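Side-chain contacts in putative dienelactone hydrolase (Klebsiella pneumoniae subsp. pneumoniae MGH 78578, PDB 3F67), which is probably an alpha/beta-hydrolase of the dienelactone hydrolase family, acting on carboxylic ester or lactone bonds, although its natural substrate is not established: residues I48-L51 / C52-A56; E189-R192 / Q193-A197. All blocks are in the same frame, centred on the assembly; numbering follows the deposited sequence. Where two conformers were deposited one is given.

Contact 1 of 2, residues I48-L51 / C52-A56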
loop_
_atom_site.group_PDB
_atom_site.type_symbol
_atom_site.label_atom_id
_atom_site.label_comp_id
_atom_site.label_asym_id
_atom_site.label_seq_id
_atom_site.Cartn_x
_atom_site.Cartn_y
_atom_site.Cartn_z
ATOM N N ILE A 48 8.752 -2.820 -6.917
ATOM C CA ILE A 48 7.949 -3.295 -5.767
ATOM C C ILE A 48 8.649 -4.502 -5.101
ATOM O O ILE A 48 8.673 -4.628 -3.848
ATOM C CB ILE A 48 6.487 -3.634 -6.194
ATOM C CG1 ILE A 48 5.803 -2.384 -6.812
ATOM C CG2 ILE A 48 5.690 -4.227 -5.011
ATOM C CD1 ILE A 48 5.679 -1.176 -5.824
ATOM N N ARG A 49 9.219 -5.379 -5.920
ATOM C CA ARG A 49 10.001 -6.519 -5.402
ATOM C C ARG A 49 11.209 -6.053 -4.580
ATOM O O ARG A 49 11.496 -6.607 -3.510
ATOM C CB ARG A 49 10.401 -7.460 -6.557
ATOM C CG ARG A 49 9.180 -7.974 -7.360
ATOM C CD ARG A 49 9.625 -8.582 -8.701
ATOM N NE ARG A 49 10.427 -9.800 -8.567
ATOM C CZ ARG A 49 10.004 -11.028 -8.893
ATOM N NH1 ARG A 49 10.817 -12.069 -8.766
ATOM N NH2 ARG A 49 8.779 -11.224 -9.359
ATOM N N ASP A 50 11.897 -5.013 -5.061
ATOM C CA ASP A 50 13.003 -4.358 -4.314
ATOM C C ASP A 50 12.500 -3.842 -2.948
ATOM O O ASP A 50 13.151 -4.072 -1.919
ATOM C CB ASP A 50 13.560 -3.203 -5.175
ATOM C CG ASP A 50 14.795 -2.530 -4.599
ATOM O OD1 ASP A 50 15.514 -3.124 -3.768
ATOM O OD2 ASP A 50 15.064 -1.385 -5.057
ATOM N N LEU A 51 11.352 -3.154 -2.929
ATOM C CA LEU A 51 10.794 -2.689 -1.676
ATOM C C LEU A 51 10.496 -3.839 -0.699
ATOM O O LEU A 51 10.719 -3.672 0.501
ATOM C CB LEU A 51 9.527 -1.822 -1.919
ATOM C CG LEU A 51 9.820 -0.532 -2.745
ATOM C CD1 LEU A 51 8.522 0.246 -2.855
ATOM C CD2 LEU A 51 10.931 0.355 -2.153
ATOM N N CYS A 52 9.963 -4.975 -1.187
ATOM C CA CYS A 52 9.691 -6.123 -0.301
ATOM C C CYS A 52 11.014 -6.604 0.301
ATOM O O CYS A 52 11.104 -6.913 1.497
ATOM C CB CYS A 52 9.074 -7.282 -1.105
ATOM S SG CYS A 52 7.339 -6.941 -1.560
ATOM N N ARG A 53 12.056 -6.660 -0.535
ATOM C CA ARG A 53 13.361 -7.097 -0.024
ATOM C C ARG A 53 13.925 -6.108 1.025
ATOM O O ARG A 53 14.496 -6.548 2.040
ATOM C CB ARG A 53 14.358 -7.267 -1.171
ATOM C CG ARG A 53 13.992 -8.449 -2.047
ATOM C CD ARG A 53 15.081 -8.731 -3.062
ATOM N NE ARG A 53 15.343 -7.660 -4.041
ATOM C CZ ARG A 53 14.789 -7.553 -5.237
ATOM N NH1 ARG A 53 13.849 -8.412 -5.636
ATOM N NH2 ARG A 53 15.193 -6.543 -6.049
ATOM N N ARG A 54 13.736 -4.797 0.793
ATOM C CA ARG A 54 14.192 -3.777 1.752
ATOM C C ARG A 54 13.460 -3.908 3.084
ATOM O O ARG A 54 14.077 -3.779 4.166
ATOM C CB ARG A 54 14.060 -2.369 1.146
ATOM C CG ARG A 54 15.091 -2.156 0.024
ATOM C CD ARG A 54 14.937 -0.804 -0.620
ATOM N NE ARG A 54 14.923 0.281 0.367
ATOM C CZ ARG A 54 14.419 1.483 0.140
ATOM N NH1 ARG A 54 13.959 1.786 -1.067
ATOM N NH2 ARG A 54 14.457 2.424 1.111
ATOM N N LEU A 55 12.168 -4.211 3.018
ATOM C CA LEU A 55 11.392 -4.453 4.264
ATOM C C LEU A 55 11.848 -5.719 4.983
ATOM O O LEU A 55 11.910 -5.755 6.233
ATOM C CB LEU A 55 9.886 -4.542 3.943
ATOM C CG LEU A 55 9.230 -3.168 3.648
ATOM C CD1 LEU A 55 7.847 -3.336 2.977
ATOM C CD2 LEU A 55 9.101 -2.346 4.944
ATOM N N ALA A 56 12.166 -6.763 4.221
ATOM C CA ALA A 56 12.659 -8.019 4.818
ATOM C C ALA A 56 14.006 -7.799 5.541
ATOM O O ALA A 56 14.238 -8.387 6.579
ATOM C CB ALA A 56 12.795 -9.105 3.758
HETATM O O HOH W 1 13.259 -9.112 -8.346
HETATM O O HOH W 2 14.539 0.756 -3.577
HETATM O O HOH W 3 16.734 -5.399 -2.980
HETATM O O HOH W 4 17.778 -4.930 -5.629
#
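Arg53 folds back over the preceding turn of its own helix, laying one face of its guanidinium against Asp50 CA and the carbonyl oxygen of Arg49. Helix 46-57 is the crossover of the beta-alpha-beta unit between strands 32-38 and 61-65 in this alpha/beta-hydrolase fold; Ile48, Cys52 and Leu55 pack on both strands. Regular i to i+4 backbone bonds set the spacing, among them Arg54 N to Asp50 O at 2.9 Å.

Van der Waals contacts follow from bends in the arginine chains. A turn at chi3 (-63°) brings Arg53 NH2 to 3.5 Å from Asp50 CA, while NH1 lies against Arg49 CB. Arg54 turns the other way at chi3 (52°), and its NH1 comes alongside Leu51 CD2 at 3.5 Å; beyond the helix this arginine makes a cation-pi contact with Trp231.

Water molecules link the charged groups. Asp50 OD1 is 4.1 Å from Arg53 NH2 but well out of the guanidinium plane, so the opposite charges probably attract although no N-H is aimed at the oxygen; Arg53 has its salt bridge with Glu46 and a hydrogen bond to Tyr21. Arg49, modelled in two conformers, pairs less certainly with Glu8. One water donates to Asp50 OD1 and accepts from Arg53 NE, and another spans the gap to Arg54, donating to Asp50 OD2 at 2.7 Å and accepting from Arg54 NH1 at 2.8 Å.

Contact 2 of 2, residues E189-R192 / Q193-A197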
loop_
_atom_site.group_PDB
_atom_site.type_symbol
_atom_site.label_atom_id
_atom_site.label_comp_id
_atom_site.label_asym_id
_atom_site.label_seq_id
_atom_site.Cartn_x
_atom_site.Cartn_y
_atom_site.Cartn_z
ATOM N N GLU A 189 -6.138 19.012 2.993
ATOM C CA GLU A 189 -6.939 19.697 4.009
ATOM C C GLU A 189 -8.315 19.039 4.214
ATOM O O GLU A 189 -8.781 18.887 5.353
ATOM C CB GLU A 189 -7.090 21.195 3.674
ATOM C CG GLU A 189 -7.997 21.969 4.622
ATOM C CD GLU A 189 -7.544 21.990 6.098
ATOM O OE1 GLU A 189 -6.366 21.716 6.414
ATOM O OE2 GLU A 189 -8.396 22.343 6.940
ATOM N N THR A 190 -8.973 18.680 3.118
ATOM C CA THR A 190 -10.257 17.990 3.221
ATOM C C THR A 190 -10.084 16.702 4.024
ATOM O O THR A 190 -10.897 16.385 4.887
ATOM C CB THR A 190 -10.837 17.671 1.812
ATOM O OG1 THR A 190 -10.968 18.899 1.082
ATOM C CG2 THR A 190 -12.182 17.001 1.906
HETATM N N MSE A 191 -9.005 15.973 3.752
HETATM C CA MSE A 191 -8.779 14.731 4.470
HETATM C C MSE A 191 -8.474 14.983 5.957
HETATM O O MSE A 191 -8.981 14.258 6.834
HETATM C CB MSE A 191 -7.615 13.953 3.827
HETATM C CG MSE A 191 -7.371 12.643 4.533
HETATM SE SE MSE A 191 -8.874 11.397 4.231
HETATM C CE MSE A 191 -8.081 9.787 4.930
ATOM N N ARG A 192 -7.702 16.027 6.248
ATOM C CA ARG A 192 -7.439 16.381 7.642
ATOM C C ARG A 192 -8.715 16.750 8.376
ATOM O O ARG A 192 -8.853 16.407 9.550
ATOM C CB ARG A 192 -6.406 17.518 7.767
ATOM C CG ARG A 192 -4.996 17.027 7.430
ATOM C CD ARG A 192 -3.997 18.186 7.374
ATOM N NE ARG A 192 -2.625 17.655 7.336
ATOM C CZ ARG A 192 -1.593 18.293 6.799
ATOM N NH1 ARG A 192 -1.742 19.488 6.218
ATOM N NH2 ARG A 192 -0.402 17.748 6.853
ATOM N N GLN A 193 -9.643 17.437 7.698
ATOM C CA GLN A 193 -10.936 17.727 8.291
ATOM C C GLN A 193 -11.667 16.428 8.599
ATOM O O GLN A 193 -12.272 16.321 9.670
ATOM C CB GLN A 193 -11.814 18.635 7.402
ATOM C CG GLN A 193 -11.344 20.063 7.315
ATOM C CD GLN A 193 -12.301 20.929 6.480
ATOM O OE1 GLN A 193 -13.286 20.427 5.900
ATOM N NE2 GLN A 193 -11.978 22.207 6.358
ATOM N N ALA A 194 -11.618 15.471 7.677
ATOM C CA ALA A 194 -12.342 14.218 7.832
ATOM C C ALA A 194 -11.743 13.433 9.023
ATOM O O ALA A 194 -12.475 12.882 9.840
ATOM C CB ALA A 194 -12.270 13.388 6.541
ATOM N N LEU A 195 -10.423 13.429 9.110
ATOM C CA LEU A 195 -9.717 12.708 10.208
ATOM C C LEU A 195 -9.998 13.339 11.585
ATOM O O LEU A 195 -10.233 12.633 12.587
ATOM C CB LEU A 195 -8.224 12.686 9.921
ATOM C CG LEU A 195 -7.811 11.840 8.722
ATOM C CD1 LEU A 195 -6.345 12.158 8.307
ATOM C CD2 LEU A 195 -8.044 10.324 8.986
ATOM N N ARG A 196 -9.993 14.673 11.638
ATOM C CA ARG A 196 -10.332 15.341 12.879
ATOM C C ARG A 196 -11.776 15.077 13.304
ATOM O O ARG A 196 -12.026 14.825 14.491
ATOM C CB ARG A 196 -10.099 16.848 12.761
ATOM C CG ARG A 196 -8.642 17.231 12.683
ATOM C CD ARG A 196 -8.455 18.749 12.907
ATOM N NE ARG A 196 -8.987 19.533 11.783
ATOM C CZ ARG A 196 -8.253 19.939 10.746
ATOM N NH1 ARG A 196 -6.962 19.635 10.686
ATOM N NH2 ARG A 196 -8.808 20.637 9.769
ATOM N N ALA A 197 -12.716 15.115 12.344
ATOM C CA ALA A 197 -14.134 14.902 12.657
ATOM C C ALA A 197 -14.336 13.478 13.187
ATOM O O ALA A 197 -15.219 13.228 14.019
ATOM C CB ALA A 197 -14.991 15.097 11.422
HETATM O O HOH W 5 -5.340 21.160 8.973
HETATM O O HOH W 6 -12.644 20.733 2.561
#
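Glu189 and Arg196, two turns apart on helix 185-197, join in an i to i+7 salt bridge. Helix 185-197 is the crossover of the beta-alpha-beta unit formed with strands 172-177 and 202-207, the latter an outermost strand of the alpha/beta-hydrolase sheet. The bridge is modest: Arg196 NH2 gives a weak hydrogen bond to Glu189 OE2 at 3.3 Å, bent to 141°, with the oxygen at the guanidinium edge and near its plane. The two side chains cross at about a right angle.

Arg196 is also fitted to the helix backbone. A bend at chi3 (-69°) sets its guanidinium over Arg192 O, which lies beneath the centre of one face, and brings NH1 to 3.6 Å from Arg192 CB. Arg192 itself reaches away in an extended chain to donate to Ile204 O on strand 202-207. Gln193 NE2 lies 3.6 Å from Glu189 OE2, with the amide turned almost perpendicular to the carboxylate (87°).

Apolar contact marks the buried side of the helix. Selenomethionine Met191 places CG 3.9 Å from Leu195 CD1, and its CE approaches the other methyl, CD2; Trp130 of helix 124-133 touches both residues.

Water completes the charged pair. While OE2 takes the direct bond, a single molecule donates to Glu189 OE1 and accepts from Arg196 NH1, each at 2.8 Å, so both carboxylate oxygens are tied to the one guanidinium.

Overall arrangement
Contacts 1 and 2 illustrate one principle twice: a crossover helix sets apolar side chains against neighbouring strands, while several charged ones pair along the helix and some reach back to the sheet. They lie on opposite sides of the chain's centre, about 31 Å apart between centres and about 21 Å at their nearest atoms. The centre of contact 1 is about 13 Å from the chain's centre, and the centre of contact 2 is about 20 Å from the chain's centre. Ile48 comes near, without touching, the probable nucleophile elbow around Cys123, which with His212 and Asp180 is arranged like a catalytic triad. Between their own residues, 48-56 couple charges through water, their direct bridges going to Glu46 and, less certainly, Glu8; 189-197 add one internally.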